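Local atomic coordinates of 2-aminomuconic 6-semialdehyde dehydrogenase (Pseudomonas sp., PDB entry 7BZV), a protein that probably catalyses the oxidation of 2-aminomuconic 6-semialdehyde to 2-aminomuconate in 2-aminophenol catabolism, as a tetramer whose assembly is required for binding the cofactor NAD+. Residues L127-G132 with C482-K487; A114-T119 with H470-Y475. One frame throughout, in Å; residues are numbered along the deposited sequence.

Contact 1: L127-G132 with C482-K487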
loop_
_atom_site.group_PDB
_atom_site.type_symbol
_atom_site.label_atom_id
_atom_site.label_comp_id
_atom_site.label_asym_id
_atom_site.label_seq_id
_atom_site.Cartn_x
_atom_site.Cartn_y
_atom_site.Cartn_z
ATOM N N LEU B 127 -6.146 12.556 -10.329
ATOM C CA LEU B 127 -5.451 13.298 -11.376
ATOM C C LEU B 127 -5.956 14.744 -11.401
ATOM O O LEU B 127 -7.147 14.995 -11.608
ATOM C CB LEU B 127 -5.687 12.622 -12.727
ATOM C CG LEU B 127 -5.117 13.176 -14.031
ATOM C CD1 LEU B 127 -3.617 13.112 -13.985
ATOM C CD2 LEU B 127 -5.690 12.407 -15.216
ATOM N N ASP B 128 -5.061 15.700 -11.144
ATOM C CA ASP B 128 -5.414 17.109 -11.311
ATOM C C ASP B 128 -5.345 17.512 -12.775
ATOM O O ASP B 128 -4.448 17.100 -13.518
ATOM C CB ASP B 128 -4.504 18.029 -10.493
ATOM C CG ASP B 128 -4.271 17.539 -9.064
ATOM O OD1 ASP B 128 -5.236 17.480 -8.285
ATOM O OD2 ASP B 128 -3.088 17.262 -8.729
ATOM N N LEU B 129 -6.295 18.323 -13.174
ATOM C CA LEU B 129 -6.446 18.807 -14.521
ATOM C C LEU B 129 -6.390 20.326 -14.392
ATOM O O LEU B 129 -6.445 20.871 -13.270
ATOM C CB LEU B 129 -7.776 18.351 -15.154
ATOM C CG LEU B 129 -7.982 16.817 -14.997
ATOM C CD1 LEU B 129 -9.361 16.373 -15.375
ATOM C CD2 LEU B 129 -6.920 16.100 -15.854
ATOM N N PRO B 130 -6.298 21.027 -15.506
ATOM C CA PRO B 130 -6.380 22.490 -15.471
ATOM C C PRO B 130 -7.790 22.974 -15.176
ATOM O O PRO B 130 -8.771 22.235 -15.279
ATOM C CB PRO B 130 -5.941 22.915 -16.878
ATOM C CG PRO B 130 -5.215 21.701 -17.464
ATOM C CD PRO B 130 -5.872 20.507 -16.818
ATOM N N ASP B 131 -7.881 24.256 -14.831
ATOM C CA ASP B 131 -9.172 24.917 -14.704
ATOM C C ASP B 131 -9.971 24.337 -13.546
ATOM O O ASP B 131 -11.200 24.310 -13.574
ATOM C CB ASP B 131 -9.941 24.820 -16.023
ATOM C CG ASP B 131 -9.067 25.182 -17.229
ATOM O OD1 ASP B 131 -8.327 26.191 -17.153
ATOM O OD2 ASP B 131 -9.101 24.449 -18.243
ATOM N N GLY B 132 -9.258 23.862 -12.528
ATOM C CA GLY B 132 -9.886 23.364 -11.327
ATOM C C GLY B 132 -10.593 22.045 -11.483
ATOM O O GLY B 132 -11.259 21.598 -10.539
ATOM N N CYS B 482 -12.037 5.945 -14.687
ATOM C CA CYS B 482 -11.470 7.291 -14.585
ATOM C C CYS B 482 -12.565 8.328 -14.798
ATOM O O CYS B 482 -13.018 8.537 -15.930
ATOM C CB CYS B 482 -10.351 7.480 -15.599
ATOM S SG CYS B 482 -9.616 9.072 -15.691
ATOM N N VAL B 483 -12.942 9.004 -13.718
ATOM C CA VAL B 483 -14.128 9.833 -13.695
ATOM C C VAL B 483 -13.701 11.295 -13.640
ATOM O O VAL B 483 -13.169 11.756 -12.623
ATOM C CB VAL B 483 -15.043 9.479 -12.513
ATOM C CG1 VAL B 483 -16.322 10.357 -12.563
ATOM C CG2 VAL B 483 -15.409 8.005 -12.492
ATOM N N ARG B 484 -13.999 12.045 -14.702
ATOM C CA ARG B 484 -13.687 13.468 -14.713
ATOM C C ARG B 484 -14.727 14.230 -13.895
ATOM O O ARG B 484 -15.923 14.065 -14.110
ATOM C CB ARG B 484 -13.664 14.005 -16.139
ATOM C CG ARG B 484 -13.516 15.531 -16.170
ATOM C CD ARG B 484 -13.209 16.098 -17.577
ATOM N NE ARG B 484 -13.309 17.543 -17.547
ATOM C CZ ARG B 484 -12.279 18.359 -17.708
ATOM N NH1 ARG B 484 -11.083 17.869 -17.945
ATOM N NH2 ARG B 484 -12.453 19.672 -17.630
ATOM N N ILE B 485 -14.274 15.037 -12.940
ATOM C CA ILE B 485 -15.151 15.863 -12.100
ATOM C C ILE B 485 -14.979 17.312 -12.542
ATOM O O ILE B 485 -13.932 17.929 -12.308
ATOM C CB ILE B 485 -14.836 15.695 -10.611
ATOM C CG1 ILE B 485 -14.975 14.235 -10.122
ATOM C CG2 ILE B 485 -15.726 16.642 -9.731
ATOM C CD1 ILE B 485 -16.273 13.532 -10.435
ATOM N N ASP B 486 -16.018 17.841 -13.176
ATOM C CA ASP B 486 -16.031 19.180 -13.729
ATOM C C ASP B 486 -16.301 20.230 -12.654
ATOM O O ASP B 486 -16.887 19.952 -11.603
ATOM C CB ASP B 486 -17.094 19.238 -14.831
ATOM C CG ASP B 486 -16.636 18.544 -16.115
ATOM O OD1 ASP B 486 -15.622 19.009 -16.697
ATOM O OD2 ASP B 486 -17.257 17.527 -16.520
ATOM N N LYS B 487 -15.772 21.419 -12.895
ATOM C CA LYS B 487 -16.155 22.608 -12.153
ATOM C C LYS B 487 -17.644 22.877 -12.338
ATOM O O LYS B 487 -18.238 22.557 -13.374
ATOM C CB LYS B 487 -15.339 23.810 -12.647
ATOM C CG LYS B 487 -14.338 24.394 -11.660
ATOM C CD LYS B 487 -13.720 25.690 -12.215
ATOM C CE LYS B 487 -12.932 26.446 -11.143
ATOM N NZ LYS B 487 -12.986 27.926 -11.323
HETATM O O HOH W 1 -13.768 20.139 -9.949
#
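Leu-129 and Arg-484 meet near the far end of the projecting beta arm with which an aldehyde dehydrogenase subunit reaches its neighbours in the tetramer. Strands 124-128 and 476-485 do not pair directly here; both are antiparallel partners of strand 134-150, and the loop that follows 124-128 comes against the end of 476-485 through side chains, a backbone carbonyl and a water. The leucine sends one methyl across: CD1 stands 3.4 Å from Arg-484 NH1, approaching the guanidinium obliquely. Arg-484 gets there by staying extended, its CG anti to the backbone N (chi1 173°) and its chain straight from CG to NE. The rotation of the charged group is held by a salt bridge within the segment, NE donating to Asp-486 OD1 at 2.9 Å, in the guanidinium plane but from above that of the carboxylate. A leucine in place of Arg-484 would probably leave Asp-486 without this positive mate and open a gap beside Leu-129 CD1, where NH1 had been. The sheet runs on across the subunit interface, where Cys-482 and Val-483 pair in a parallel ladder with a strand of the second subunit, while Leu-129 packs on Leu-448 of that chain. Farther out, the poorly ordered Lys-487 brings CD close to the carbonyl of Asp-131. Next to it a water bridges the two ends, donating to Gly-132 O at 3.0 Å and to Ile-485 O at 3.2 Å.

Contact 2: A114-T119 with H470-Y475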
loop_
_atom_site.group_PDB
_atom_site.type_symbol
_atom_site.label_atom_id
_atom_site.label_comp_id
_atom_site.label_asym_id
_atom_site.label_seq_id
_atom_site.Cartn_x
_atom_site.Cartn_y
_atom_site.Cartn_z
ATOM N N ALA B 114 -9.145 -16.033 1.780
ATOM C CA ALA B 114 -10.317 -15.371 2.337
ATOM C C ALA B 114 -9.928 -14.074 3.065
ATOM O O ALA B 114 -10.580 -13.034 2.895
ATOM C CB ALA B 114 -11.050 -16.332 3.267
ATOM N N ASP B 115 -8.870 -14.127 3.890
ATOM C CA ASP B 115 -8.382 -12.948 4.602
ATOM C C ASP B 115 -7.916 -11.869 3.631
ATOM O O ASP B 115 -8.252 -10.689 3.790
ATOM C CB ASP B 115 -7.214 -13.323 5.544
ATOM C CG ASP B 115 -7.621 -14.205 6.703
ATOM O OD1 ASP B 115 -8.821 -14.332 7.036
ATOM O OD2 ASP B 115 -6.723 -14.835 7.282
ATOM N N ILE B 116 -7.129 -12.252 2.620
ATOM C CA ILE B 116 -6.632 -11.276 1.642
ATOM C C ILE B 116 -7.775 -10.597 0.910
ATOM O O ILE B 116 -7.785 -9.381 0.709
ATOM C CB ILE B 116 -5.692 -11.959 0.640
ATOM C CG1 ILE B 116 -4.407 -12.250 1.409
ATOM C CG2 ILE B 116 -5.407 -11.061 -0.577
ATOM C CD1 ILE B 116 -3.642 -13.404 0.939
ATOM N N LEU B 117 -8.777 -11.375 0.518
ATOM C CA LEU B 117 -9.938 -10.791 -0.155
ATOM C C LEU B 117 -10.687 -9.865 0.777
ATOM O O LEU B 117 -11.109 -8.776 0.376
ATOM C CB LEU B 117 -10.867 -11.901 -0.652
ATOM C CG LEU B 117 -12.148 -11.477 -1.387
ATOM C CD1 LEU B 117 -11.843 -10.635 -2.616
ATOM C CD2 LEU B 117 -12.985 -12.754 -1.740
ATOM N N ALA B 118 -10.826 -10.263 2.041
ATOM C CA ALA B 118 -11.611 -9.452 2.964
ATOM C C ALA B 118 -11.033 -8.053 3.119
ATOM O O ALA B 118 -11.791 -7.087 3.257
ATOM C CB ALA B 118 -11.705 -10.137 4.334
ATOM N N THR B 119 -9.705 -7.904 3.063
ATOM C CA THR B 119 -9.118 -6.598 3.293
ATOM C C THR B 119 -8.585 -5.933 2.027
ATOM O O THR B 119 -8.013 -4.852 2.119
ATOM C CB THR B 119 -8.006 -6.693 4.341
ATOM O OG1 THR B 119 -6.986 -7.579 3.870
ATOM C CG2 THR B 119 -8.526 -7.231 5.663
ATOM N N HIS B 470 -0.746 -10.321 -5.514
ATOM C CA HIS B 470 -0.268 -10.744 -6.819
ATOM C C HIS B 470 -1.189 -11.811 -7.389
ATOM O O HIS B 470 -1.468 -11.827 -8.592
ATOM C CB HIS B 470 1.154 -11.278 -6.711
ATOM C CG HIS B 470 2.139 -10.290 -6.169
ATOM N ND1 HIS B 470 2.803 -9.383 -6.964
ATOM C CD2 HIS B 470 2.544 -10.045 -4.901
ATOM C CE1 HIS B 470 3.635 -8.676 -6.217
ATOM N NE2 HIS B 470 3.484 -9.047 -4.960
ATOM N N SER B 471 -1.669 -12.721 -6.538
ATOM C CA SER B 471 -2.676 -13.684 -6.998
ATOM C C SER B 471 -3.981 -13.001 -7.359
ATOM O O SER B 471 -4.579 -13.299 -8.399
ATOM C CB SER B 471 -2.921 -14.745 -5.930
ATOM O OG SER B 471 -1.790 -15.568 -5.842
ATOM N N LEU B 472 -4.462 -12.095 -6.507
ATOM C CA LEU B 472 -5.770 -11.495 -6.745
ATOM C C LEU B 472 -5.754 -10.639 -8.005
ATOM O O LEU B 472 -6.781 -10.496 -8.682
ATOM C CB LEU B 472 -6.214 -10.645 -5.548
ATOM C CG LEU B 472 -7.257 -11.245 -4.588
ATOM C CD1 LEU B 472 -6.779 -12.591 -4.182
ATOM C CD2 LEU B 472 -7.480 -10.333 -3.424
ATOM N N ASN B 473 -4.608 -10.051 -8.329
ATOM C CA ASN B 473 -4.543 -9.277 -9.556
ATOM C C ASN B 473 -4.371 -10.178 -10.757
ATOM O O ASN B 473 -4.795 -9.821 -11.860
ATOM C CB ASN B 473 -3.434 -8.233 -9.472
ATOM C CG ASN B 473 -3.819 -7.080 -8.552
ATOM O OD1 ASN B 473 -4.983 -6.935 -8.165
ATOM N ND2 ASN B 473 -2.852 -6.243 -8.220
ATOM N N PHE B 474 -3.776 -11.356 -10.591
ATOM C CA PHE B 474 -3.683 -12.172 -11.784
ATOM C C PHE B 474 -5.038 -12.742 -12.191
ATOM O O PHE B 474 -5.336 -12.805 -13.382
ATOM C CB PHE B 474 -2.737 -13.341 -11.645
ATOM C CG PHE B 474 -2.805 -14.282 -12.840
ATOM C CD1 PHE B 474 -2.210 -13.932 -14.060
ATOM C CD2 PHE B 474 -3.488 -15.491 -12.766
ATOM C CE1 PHE B 474 -2.274 -14.795 -15.159
ATOM C CE2 PHE B 474 -3.568 -16.352 -13.868
ATOM C CZ PHE B 474 -2.958 -16.014 -15.060
ATOM N N TYR B 475 -5.806 -13.278 -11.234
ATOM C CA TYR B 475 -7.084 -13.941 -11.508
ATOM C C TYR B 475 -8.259 -12.967 -11.661
ATOM O O TYR B 475 -9.433 -13.382 -11.625
ATOM C CB TYR B 475 -7.349 -14.927 -10.379
ATOM C CG TYR B 475 -6.352 -16.074 -10.340
ATOM C CD1 TYR B 475 -6.438 -17.104 -11.251
ATOM C CD2 TYR B 475 -5.357 -16.129 -9.398
ATOM C CE1 TYR B 475 -5.587 -18.150 -11.236
ATOM C CE2 TYR B 475 -4.475 -17.193 -9.373
ATOM C CZ TYR B 475 -4.598 -18.174 -10.288
ATOM O OH TYR B 475 -3.737 -19.217 -10.281
#
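Ile-116 is the first residue of 114-119 to meet the short helix 468-474, and it does so through its branch methyl: CG2 lies 3.6 Å from Leu-472 CD2, with CD1 of the same leucine at 4.1 Å from that CG2. The beta-branched side chain, with CG2 anti to the backbone N and CG1 anti to the carbonyl carbon (chi1 -73°), aims the methyl at the partner helix. Within the aldehyde dehydrogenase fold the contact thus joins helix 95-119 to the helix that leads into arm strand 476-485. One residue on, Leu-117 offers backbone as much as side chain, its CA standing 4.1 Å from Leu-472 CD2 and its CD1 4.4 Å from the same methyl. CD2 of Leu-472 therefore settles against the helix where Ile-116 and Leu-117 adjoin. Leu-117 turns also to Val-66 of helix 62-78 and Ala-169 of helix 156-169. Asp-115 already faces the third subunit, and at Thr-119 OG1 is hydrogen-bonded to OG1 of Thr-119 of that subunit. All three touching residues are buried and aliphatic; with no polar group to align, cohesion between the helices here rests on methyl fit and the exclusion of water.

Contacts 1 and 2 show how one pair of chain regions can serve two settings. Helix 95-119 is followed by strand 124-128, and helix 468-474 by strand 476-485, so the same two regions, some 350 residues apart, meet first in the body of the subunit and again on its arm. Their centres are 31 Å apart and their nearest atoms about 16 Å, without touching. Contact 2 lies about 18 Å from the chain's centre, contact 1 about 46 Å. Both segment pairs reach the second subunit, His-470 through Asp-123 of that chain, so both lie near the interfaces of the tetramer, whose assembly is reported as required for NAD+ binding, although neither contact includes a bound cofactor.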